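Local coordinates for hemolysin activator protein CdiB (Acinetobacter baumannii ACICU, PDB 6WIL), which is an outer-membrane transporter of the Omp85/TpsB family that probably secretes the toxin of a contact-dependent growth inhibition system, at residues 44-48 with 86-90; 372-376 with 422-426; 435-441 with 478-484. All blocks are in the same frame, centred on the assembly; numbering follows the deposited sequence.

In the fold
Contact 1 joins the loop holding 44-48 to the ShlB-type POTRA domain, while contacts 2 and 3 lie in the wall of the sixteen-stranded barrel. The centre of contact 1 is about 36 Å from that of contact 2 and about 45 Å from that of contact 3, touching neither. Contacts 2 and 3 are next-door neighbours, about 12 Å between centres, because strands 414-429 and 432-444 pair: T425 O meets Y436 N at 2.8 Å, and Y423 N meets L438 O at 2.9 Å. Contact 3 holds a C8E detergent molecule at its Q478 end; the side chain of R422 is about 14 Å from the bound C8E and turns to D27 of helix 8-27.

Contact 1: 44-48 with 86-90; sequences FKHLV and HPQNI
H86 opens a type I turn, H86 to N89, in the ShlB-type POTRA domain, and reaches across to 44-48, part of the loop between helix 8-27 and strand 55-56 that packs on it. Its imidazole donates from NE2 to F44 O, nearly straight (169°), with the carbonyl lying in the ring plane; the 2.5 Å between these two atoms is unusually short as modelled, and its exact length is doubtful. With CG anti to the backbone N (chi1 -171°), the ring is carried toward that carbonyl. On its other nitrogen, ND1 accepts from Q88 N, 3.1 Å away, so the ring is pinned at both ends, and the pattern is consistent with a proton on NE2. One ring face carries P87 CD and the opposite face L47 CD1, which makes a CH-pi contact 3.9 Å from the centroid. Y106 of helix 97-113 meets the same ring edge-to-face.

Q88 comes next, and its amide bonds to the backbone of L47 and V48. OE1 takes two N-H groups: L47 N at 2.7 Å, within the carbonyl plane, and V48 N at 3.2 Å, which approaches from above that plane. NE2 returns a weak bond to V48 O. The extended side chain (chi2 174°) spans the gap between the segments, whose backbones make no direct hydrogen bond here.

I90 ends the walk with apolar packing, backed by I103 of helix 97-113. Beyond the two segments, at C54 and C94, a disulfide joins the same two parts of the chain. I90 CD1 lies 4.1 Å from L47 CD1 and closer still to V48, 3.5 Å from CG2.

Contact 2: 372-376 with 422-426; sequences GNAVL and RYTTP
V375 and T424 form a hydrogen-bonded pair between strands 374-386 and 414-429, antiparallel neighbours in the closed transmembrane barrel; L376 with Y423 is the non-hydrogen-bonded pair next to it. V375 N donates to T424 O and T424 N to V375 O, both 2.9 Å and close to straight (161° and 159°). Within its own strand, T425 OG1 makes a hydrogen bond to P426 O. Around the backbone ring the CA-H groups add weaker contacts: A374 CA sits 3.2 Å from T424 O, and Y423 CA faces V375 O.

The face of V375 and T424 turns to the barrel interior, judging from R422 on the same strand, whose guanidinium forms salt bridges with D27 of helix 8-27 and with D377.

In the apolar packing on the face bearing L376 and Y423, the leucine crosses the tyrosine at about a right angle, its CD1 3.9 Å from Y423 CD1. The Y423 side chain leaves the backbone with CG opposite N (chi1 -180°), which lays its ring along the strand pair and sets its OH 3.7 Å from A374 CB. N373 CB rests on P426 CG, and P426 CD lies 3.5 Å from N373 O.

Contact 3: 435-441 with 478-484; sequences QYRLNWR and QYVQQEI. With C8E ((hydroxyethyloxy)tri(ethyloxy)octane), chain D.
W440 and Q478 join the strands by a well-directed side-chain hydrogen bond. The indole NE1 donates to Q478 OE1 at 2.7 Å and 162°, the oxygen lying exactly in the ring plane and the proton coming in on a carbonyl lone pair; ring and amide stand 76° apart. Four residues back, Y436 OH donates to Q482 OE1, very short as modelled, so its exact length is doubtful. Between them L438 CD1 packs on V480 CG2 at 3.7 Å.

On the other face, N439 ND2 makes a weak bond to Q481 OE1, and R441 lies alongside Y479. There R441 CB sits over one face of the tyrosine ring, 4.1 Å from its centroid, a CH-pi contact. Y479 has CG wedged between its backbone N and carbonyl carbon (chi1 63°), which brings the ring under that methylene.

Between the two faces runs a regular antiparallel ladder of the barrel, with R437-E483, N439-Q481 and R441-Y479 as hydrogen-bonded pairs; Q481 N to N439 O, at 2.7 Å, is the shortest backbone bond.

Further out, the Q478 amide is held at its second end too: NE2 donates to C8E ether oxygens O12 and O15, each 3.2 Å away, while W440 CH2 touches the octyl carbon C7. Inside, R441 pairs with D420, and E483 with R524 and with R464, the arginine of a VRGF sequence characteristic of Omp85-type loops.

The bound detergent suggests that the W440 face looks toward the membrane. On the opposite face, R441 and E483 are each in salt bridges, probably within the barrel interior, where E483 probably ties the VRGF loop to the wall.

Contact 1: 44-48 with 86-90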
loop_
_atom_site.group_PDB
_atom_site.type_symbol
_atom_site.label_atom_id
_atom_site.label_comp_id
_atom_site.label_asym_id
_atom_site.label_seq_id
_atom_site.Cartn_x
_atom_site.Cartn_y
_atom_site.Cartn_z
ATOM N N PHE A 44 -24.010 10.497 22.073
ATOM C CA PHE A 44 -24.992 9.654 22.737
ATOM C C PHE A 44 -24.637 9.389 24.194
ATOM O O PHE A 44 -24.889 8.292 24.705
ATOM C CB PHE A 44 -25.154 8.357 21.950
ATOM C CG PHE A 44 -25.443 8.581 20.489
ATOM C CD1 PHE A 44 -26.707 8.974 20.072
ATOM C CD2 PHE A 44 -24.452 8.416 19.534
ATOM C CE1 PHE A 44 -26.977 9.188 18.733
ATOM C CE2 PHE A 44 -24.716 8.629 18.192
ATOM C CZ PHE A 44 -25.980 9.015 17.792
ATOM N N LYS A 45 -24.057 10.387 24.869
ATOM C CA LYS A 45 -23.726 10.255 26.285
ATOM C C LYS A 45 -24.952 9.866 27.098
ATOM O O LYS A 45 -24.911 8.922 27.896
ATOM C CB LYS A 45 -23.128 11.563 26.810
ATOM C CG LYS A 45 -21.628 11.513 27.067
ATOM C CD LYS A 45 -21.107 12.840 27.607
ATOM C CE LYS A 45 -21.621 13.130 29.013
ATOM N NZ LYS A 45 -21.086 12.180 30.032
ATOM N N HIS A 46 -26.056 10.581 26.901
ATOM C CA HIS A 46 -27.314 10.287 27.575
ATOM C C HIS A 46 -28.405 10.138 26.527
ATOM O O HIS A 46 -28.691 11.083 25.784
ATOM C CB HIS A 46 -27.678 11.384 28.578
ATOM C CG HIS A 46 -26.493 12.041 29.214
ATOM N ND1 HIS A 46 -26.023 13.271 28.809
ATOM C CD2 HIS A 46 -25.680 11.638 30.219
ATOM C CE1 HIS A 46 -24.974 13.602 29.542
ATOM N NE2 HIS A 46 -24.743 12.627 30.402
ATOM N N LEU A 47 -29.007 8.952 26.465
ATOM C CA LEU A 47 -30.160 8.704 25.611
ATOM C C LEU A 47 -31.482 8.850 26.347
ATOM O O LEU A 47 -32.466 9.297 25.750
ATOM C CB LEU A 47 -30.076 7.297 25.007
ATOM C CG LEU A 47 -28.736 6.932 24.358
ATOM C CD1 LEU A 47 -28.680 5.445 24.036
ATOM C CD2 LEU A 47 -28.500 7.765 23.109
ATOM N N VAL A 48 -31.518 8.497 27.630
ATOM C CA VAL A 48 -32.735 8.556 28.430
ATOM C C VAL A 48 -32.790 9.893 29.156
ATOM O O VAL A 48 -31.821 10.300 29.807
ATOM C CB VAL A 48 -32.788 7.387 29.428
ATOM C CG1 VAL A 48 -34.061 7.447 30.264
ATOM C CG2 VAL A 48 -32.687 6.063 28.695
ATOM N N HIS A 86 -24.865 0.285 26.469
ATOM C CA HIS A 86 -24.725 1.701 26.777
ATOM C C HIS A 86 -24.712 1.907 28.289
ATOM O O HIS A 86 -25.562 1.347 28.995
ATOM C CB HIS A 86 -25.863 2.498 26.139
ATOM C CG HIS A 86 -25.681 3.982 26.220
ATOM N ND1 HIS A 86 -25.961 4.705 27.360
ATOM C CD2 HIS A 86 -25.253 4.881 25.302
ATOM C CE1 HIS A 86 -25.708 5.983 27.142
ATOM N NE2 HIS A 86 -25.280 6.117 25.900
ATOM N N PRO A 87 -23.774 2.696 28.825
ATOM C CA PRO A 87 -23.621 2.788 30.285
ATOM C C PRO A 87 -24.796 3.434 31.005
ATOM O O PRO A 87 -24.767 3.518 32.238
ATOM C CB PRO A 87 -22.346 3.629 30.448
ATOM C CG PRO A 87 -22.275 4.440 29.197
ATOM C CD PRO A 87 -22.813 3.554 28.110
ATOM N N GLN A 88 -25.830 3.888 30.300
ATOM C CA GLN A 88 -27.003 4.426 30.974
ATOM C C GLN A 88 -28.012 3.350 31.345
ATOM O O GLN A 88 -29.020 3.668 31.983
ATOM C CB GLN A 88 -27.673 5.495 30.109
ATOM C CG GLN A 88 -28.273 6.636 30.909
ATOM C CD GLN A 88 -28.792 7.741 30.020
ATOM O OE1 GLN A 88 -28.674 7.671 28.798
ATOM N NE2 GLN A 88 -29.369 8.771 30.626
ATOM N N ASN A 89 -27.764 2.095 30.962
ATOM C CA ASN A 89 -28.575 0.951 31.385
ATOM C C ASN A 89 -30.051 1.149 31.043
ATOM O O ASN A 89 -30.913 1.185 31.923
ATOM C CB ASN A 89 -28.388 0.674 32.878
ATOM C CG ASN A 89 -26.933 0.468 33.254
ATOM O OD1 ASN A 89 -26.119 0.057 32.427
ATOM N ND2 ASN A 89 -26.597 0.766 34.506
ATOM N N ILE A 90 -30.329 1.267 29.741
ATOM C CA ILE A 90 -31.661 1.543 29.210
ATOM C C ILE A 90 -32.690 0.621 29.850
ATOM O O ILE A 90 -33.790 1.053 30.211
ATOM C CB ILE A 90 -31.690 1.388 27.679
ATOM C CG1 ILE A 90 -30.533 2.146 27.033
ATOM C CG2 ILE A 90 -33.021 1.862 27.129
ATOM C CD1 ILE A 90 -30.659 3.643 27.117
#

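Contact 2: 372-376 with 422-426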
loop_
_atom_site.group_PDB
_atom_site.type_symbol
_atom_site.label_atom_id
_atom_site.label_comp_id
_atom_site.label_asym_id
_atom_site.label_seq_id
_atom_site.Cartn_x
_atom_site.Cartn_y
_atom_site.Cartn_z
ATOM N N GLY A 372 -7.728 13.752 8.103
ATOM C CA GLY A 372 -7.674 14.985 7.337
ATOM C C GLY A 372 -7.117 14.713 5.954
ATOM O O GLY A 372 -7.613 13.856 5.215
ATOM N N ASN A 373 -6.065 15.446 5.595
ATOM C CA ASN A 373 -5.347 15.224 4.349
ATOM C C ASN A 373 -4.053 14.451 4.560
ATOM O O ASN A 373 -3.237 14.362 3.636
ATOM C CB ASN A 373 -5.053 16.559 3.663
ATOM C CG ASN A 373 -6.265 17.465 3.610
ATOM O OD1 ASN A 373 -6.223 18.602 4.081
ATOM N ND2 ASN A 373 -7.356 16.963 3.040
ATOM N N ALA A 374 -3.842 13.902 5.754
ATOM C CA ALA A 374 -2.636 13.146 6.055
ATOM C C ALA A 374 -2.863 11.664 5.793
ATOM O O ALA A 374 -3.951 11.133 6.041
ATOM C CB ALA A 374 -2.208 13.362 7.507
ATOM N N VAL A 375 -1.829 11.001 5.286
ATOM C CA VAL A 375 -1.867 9.575 4.986
ATOM C C VAL A 375 -0.764 8.892 5.781
ATOM O O VAL A 375 0.383 9.353 5.781
ATOM C CB VAL A 375 -1.703 9.304 3.478
ATOM C CG1 VAL A 375 -1.968 7.837 3.170
ATOM C CG2 VAL A 375 -2.627 10.203 2.669
ATOM N N LEU A 376 -1.113 7.804 6.460
ATOM C CA LEU A 376 -0.148 6.986 7.184
ATOM C C LEU A 376 -0.317 5.541 6.745
ATOM O O LEU A 376 -1.421 4.994 6.828
ATOM C CB LEU A 376 -0.334 7.107 8.698
ATOM C CG LEU A 376 0.568 6.196 9.536
ATOM C CD1 LEU A 376 1.989 6.734 9.577
ATOM C CD2 LEU A 376 0.015 6.008 10.943
ATOM N N ARG A 422 5.345 4.914 6.369
ATOM C CA ARG A 422 5.373 6.133 5.576
ATOM C C ARG A 422 4.306 7.086 6.087
ATOM O O ARG A 422 3.221 6.657 6.493
ATOM C CB ARG A 422 5.160 5.844 4.085
ATOM C CG ARG A 422 6.266 5.011 3.453
ATOM C CD ARG A 422 6.117 4.961 1.945
ATOM N NE ARG A 422 4.812 4.440 1.550
ATOM C CZ ARG A 422 4.360 4.423 0.299
ATOM N NH1 ARG A 422 5.108 4.903 -0.685
ATOM N NH2 ARG A 422 3.157 3.929 0.035
ATOM N N TYR A 423 4.623 8.379 6.070
ATOM C CA TYR A 423 3.693 9.407 6.519
ATOM C C TYR A 423 3.797 10.618 5.605
ATOM O O TYR A 423 4.902 11.062 5.276
ATOM C CB TYR A 423 3.973 9.811 7.970
ATOM C CG TYR A 423 3.043 10.874 8.507
ATOM C CD1 TYR A 423 1.739 10.565 8.870
ATOM C CD2 TYR A 423 3.471 12.185 8.664
ATOM C CE1 TYR A 423 0.888 11.530 9.366
ATOM C CE2 TYR A 423 2.624 13.160 9.160
ATOM C CZ TYR A 423 1.336 12.826 9.509
ATOM O OH TYR A 423 0.485 13.787 10.005
ATOM N N THR A 424 2.643 11.149 5.204
ATOM C CA THR A 424 2.555 12.305 4.325
ATOM C C THR A 424 1.479 13.240 4.851
ATOM O O THR A 424 0.403 12.789 5.253
ATOM C CB THR A 424 2.224 11.885 2.881
ATOM O OG1 THR A 424 3.398 11.367 2.250
ATOM C CG2 THR A 424 1.699 13.057 2.068
ATOM N N THR A 425 1.771 14.538 4.859
ATOM C CA THR A 425 0.758 15.528 5.183
ATOM C C THR A 425 1.118 16.844 4.519
ATOM O O THR A 425 2.307 17.153 4.355
ATOM C CB THR A 425 0.608 15.734 6.700
ATOM O OG1 THR A 425 -0.467 16.648 6.953
ATOM C CG2 THR A 425 1.888 16.292 7.299
ATOM N N PRO A 426 0.127 17.618 4.092
ATOM C CA PRO A 426 0.383 19.007 3.716
ATOM C C PRO A 426 0.405 19.904 4.944
ATOM O O PRO A 426 -0.115 19.564 6.007
ATOM C CB PRO A 426 -0.801 19.347 2.806
ATOM C CG PRO A 426 -1.904 18.486 3.319
ATOM C CD PRO A 426 -1.251 17.203 3.776
#

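Contact 3: 435-441 with 478-484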
loop_
_atom_site.group_PDB
_atom_site.type_symbol
_atom_site.label_atom_id
_atom_site.label_comp_id
_atom_site.label_asym_id
_atom_site.label_seq_id
_atom_site.Cartn_x
_atom_site.Cartn_y
_atom_site.Cartn_z
ATOM N N GLN A 435 4.496 20.210 1.730
ATOM C CA GLN A 435 4.238 18.809 2.027
ATOM C C GLN A 435 5.398 18.248 2.834
ATOM O O GLN A 435 6.560 18.565 2.566
ATOM C CB GLN A 435 4.049 17.990 0.741
ATOM C CG GLN A 435 3.207 16.735 0.915
ATOM C CD GLN A 435 1.751 16.959 0.555
ATOM O OE1 GLN A 435 1.398 17.977 -0.040
ATOM N NE2 GLN A 435 0.898 16.004 0.909
ATOM N N TYR A 436 5.082 17.425 3.829
ATOM C CA TYR A 436 6.089 16.742 4.629
ATOM C C TYR A 436 5.990 15.245 4.391
ATOM O O TYR A 436 4.891 14.682 4.366
ATOM C CB TYR A 436 5.930 17.045 6.122
ATOM C CG TYR A 436 6.760 16.146 7.011
ATOM C CD1 TYR A 436 8.108 16.396 7.222
ATOM C CD2 TYR A 436 6.192 15.043 7.634
ATOM C CE1 TYR A 436 8.867 15.571 8.032
ATOM C CE2 TYR A 436 6.941 14.215 8.444
ATOM C CZ TYR A 436 8.276 14.484 8.641
ATOM O OH TYR A 436 9.023 13.659 9.448
ATOM N N ARG A 437 7.143 14.599 4.235
ATOM C CA ARG A 437 7.193 13.184 3.896
ATOM C C ARG A 437 8.224 12.474 4.759
ATOM O O ARG A 437 9.374 12.915 4.843
ATOM C CB ARG A 437 7.536 12.991 2.417
ATOM C CG ARG A 437 7.667 11.544 2.009
ATOM C CD ARG A 437 6.351 11.008 1.499
ATOM N NE ARG A 437 6.454 9.617 1.079
ATOM C CZ ARG A 437 7.024 9.223 -0.054
ATOM N NH1 ARG A 437 7.075 7.934 -0.357
ATOM N NH2 ARG A 437 7.559 10.114 -0.878
ATOM N N LEU A 438 7.815 11.367 5.381
ATOM C CA LEU A 438 8.716 10.520 6.152
ATOM C C LEU A 438 8.610 9.085 5.661
ATOM O O LEU A 438 7.510 8.527 5.597
ATOM C CB LEU A 438 8.404 10.585 7.653
ATOM C CG LEU A 438 9.221 9.664 8.569
ATOM C CD1 LEU A 438 9.660 10.405 9.823
ATOM C CD2 LEU A 438 8.432 8.414 8.950
ATOM N N ASN A 439 9.755 8.494 5.321
ATOM C CA ASN A 439 9.857 7.089 4.945
ATOM C C ASN A 439 10.740 6.372 5.955
ATOM O O ASN A 439 11.860 6.814 6.228
ATOM C CB ASN A 439 10.443 6.929 3.540
ATOM C CG ASN A 439 9.603 7.600 2.480
ATOM O OD1 ASN A 439 8.376 7.602 2.555
ATOM N ND2 ASN A 439 10.263 8.181 1.483
ATOM N N TRP A 440 10.240 5.266 6.500
ATOM C CA TRP A 440 10.980 4.479 7.477
ATOM C C TRP A 440 10.919 3.006 7.106
ATOM O O TRP A 440 9.838 2.473 6.837
ATOM C CB TRP A 440 10.429 4.680 8.888
ATOM C CG TRP A 440 11.121 3.833 9.910
ATOM C CD1 TRP A 440 12.236 4.161 10.627
ATOM C CD2 TRP A 440 10.750 2.514 10.328
ATOM N NE1 TRP A 440 12.577 3.129 11.469
ATOM C CE2 TRP A 440 11.680 2.107 11.305
ATOM C CE3 TRP A 440 9.719 1.638 9.973
ATOM C CZ2 TRP A 440 11.611 0.864 11.929
ATOM C CZ3 TRP A 440 9.653 0.407 10.595
ATOM C CH2 TRP A 440 10.592 0.030 11.561
ATOM N N ARG A 441 12.076 2.353 7.111
ATOM C CA ARG A 441 12.178 0.923 6.864
ATOM C C ARG A 441 13.131 0.319 7.883
ATOM O O ARG A 441 14.166 0.913 8.198
ATOM C CB ARG A 441 12.665 0.641 5.437
ATOM C CG ARG A 441 12.985 -0.814 5.162
ATOM C CD ARG A 441 12.826 -1.140 3.690
ATOM N NE ARG A 441 11.465 -0.885 3.225
ATOM C CZ ARG A 441 11.030 -1.168 2.002
ATOM N NH1 ARG A 441 9.776 -0.905 1.659
ATOM N NH2 ARG A 441 11.850 -1.723 1.125
ATOM N N GLN A 478 17.922 0.084 10.136
ATOM C CA GLN A 478 16.756 0.903 9.850
ATOM C C GLN A 478 17.235 2.241 9.311
ATOM O O GLN A 478 18.319 2.710 9.666
ATOM C CB GLN A 478 15.884 1.108 11.096
ATOM C CG GLN A 478 16.511 1.996 12.156
ATOM C CD GLN A 478 15.646 2.140 13.394
ATOM O OE1 GLN A 478 14.516 2.631 13.330
ATOM N NE2 GLN A 478 16.175 1.710 14.535
ATOM N N TYR A 479 16.432 2.837 8.437
ATOM C CA TYR A 479 16.668 4.204 8.008
ATOM C C TYR A 479 15.374 4.996 8.087
ATOM O O TYR A 479 14.277 4.439 7.997
ATOM C CB TYR A 479 17.262 4.295 6.581
ATOM C CG TYR A 479 16.411 3.765 5.443
ATOM C CD1 TYR A 479 15.270 4.441 5.015
ATOM C CD2 TYR A 479 16.786 2.618 4.755
ATOM C CE1 TYR A 479 14.504 3.963 3.964
ATOM C CE2 TYR A 479 16.029 2.134 3.702
ATOM C CZ TYR A 479 14.891 2.812 3.309
ATOM O OH TYR A 479 14.142 2.333 2.260
ATOM N N VAL A 480 15.516 6.304 8.270
ATOM C CA VAL A 480 14.387 7.219 8.224
ATOM C C VAL A 480 14.743 8.356 7.277
ATOM O O VAL A 480 15.725 9.076 7.498
ATOM C CB VAL A 480 14.002 7.750 9.616
ATOM C CG1 VAL A 480 15.225 8.218 10.386
ATOM C CG2 VAL A 480 12.976 8.863 9.487
ATOM N N GLN A 481 13.970 8.488 6.207
ATOM C CA GLN A 481 14.109 9.580 5.259
ATOM C C GLN A 481 13.060 10.638 5.566
ATOM O O GLN A 481 11.888 10.316 5.785
ATOM C CB GLN A 481 13.947 9.078 3.823
ATOM C CG GLN A 481 14.961 8.022 3.419
ATOM C CD GLN A 481 14.567 7.290 2.149
ATOM O OE1 GLN A 481 13.384 7.064 1.887
ATOM N NE2 GLN A 481 15.560 6.918 1.353
ATOM N N GLN A 482 13.483 11.896 5.594
ATOM C CA GLN A 482 12.572 13.003 5.844
ATOM C C GLN A 482 12.752 14.059 4.769
ATOM O O GLN A 482 13.871 14.309 4.312
ATOM C CB GLN A 482 12.791 13.612 7.231
ATOM C CG GLN A 482 12.236 12.759 8.354
ATOM C CD GLN A 482 12.360 13.428 9.704
ATOM O OE1 GLN A 482 11.371 13.889 10.274
ATOM N NE2 GLN A 482 13.578 13.484 10.225
ATOM N N GLU A 483 11.645 14.679 4.372
ATOM C CA GLU A 483 11.656 15.572 3.225
ATOM C C GLU A 483 10.499 16.553 3.336
ATOM O O GLU A 483 9.399 16.182 3.755
ATOM C CB GLU A 483 11.561 14.774 1.918
ATOM C CG GLU A 483 11.338 15.606 0.668
ATOM C CD GLU A 483 11.092 14.739 -0.550
ATOM O OE1 GLU A 483 11.980 13.926 -0.887
ATOM O OE2 GLU A 483 10.005 14.855 -1.156
ATOM N N ILE A 484 10.765 17.802 2.967
ATOM C CA ILE A 484 9.753 18.844 2.869
ATOM C C ILE A 484 9.821 19.435 1.471
ATOM O O ILE A 484 10.897 19.838 1.017
ATOM C CB ILE A 484 9.960 19.947 3.923
ATOM C CG1 ILE A 484 9.818 19.372 5.332
ATOM C CG2 ILE A 484 8.983 21.087 3.693
ATOM C CD1 ILE A 484 10.489 20.211 6.378
HETATM C C1 C8E D . 8.366 -7.109 15.604
HETATM C C2 C8E D . 9.536 -6.692 14.714
HETATM C C3 C8E D . 9.036 -5.801 13.577
HETATM C C4 C8E D . 10.221 -5.345 12.729
HETATM C C5 C8E D . 11.074 -4.361 13.527
HETATM C C6 C8E D . 12.357 -4.078 12.753
HETATM C C7 C8E D . 12.827 -2.658 13.057
HETATM C C8 C8E D . 13.838 -2.685 14.200
HETATM O O9 C8E D . 15.049 -2.163 13.733
HETATM C C10 C8E D . 16.084 -2.149 14.676
HETATM C C11 C8E D . 17.401 -1.822 13.976
HETATM O O12 C8E D . 18.092 -0.847 14.705
HETATM C C13 C8E D . 19.416 -0.652 14.291
HETATM C C14 C8E D . 20.083 0.403 15.174
HETATM O O15 C8E D . 19.116 1.257 15.720
HETATM C C16 C8E D . 19.651 2.334 16.438
HETATM C C17 C8E D . 18.619 3.459 16.551
HETATM O O18 C8E D . 17.538 3.050 17.341
HETATM C C19 C8E D . 16.710 4.098 17.762
HETATM C C20 C8E D . 15.280 3.868 17.270
HETATM O O21 C8E D . 14.814 2.625 17.716
HETATM O O HOH W 1 7.388 15.913 0.485
#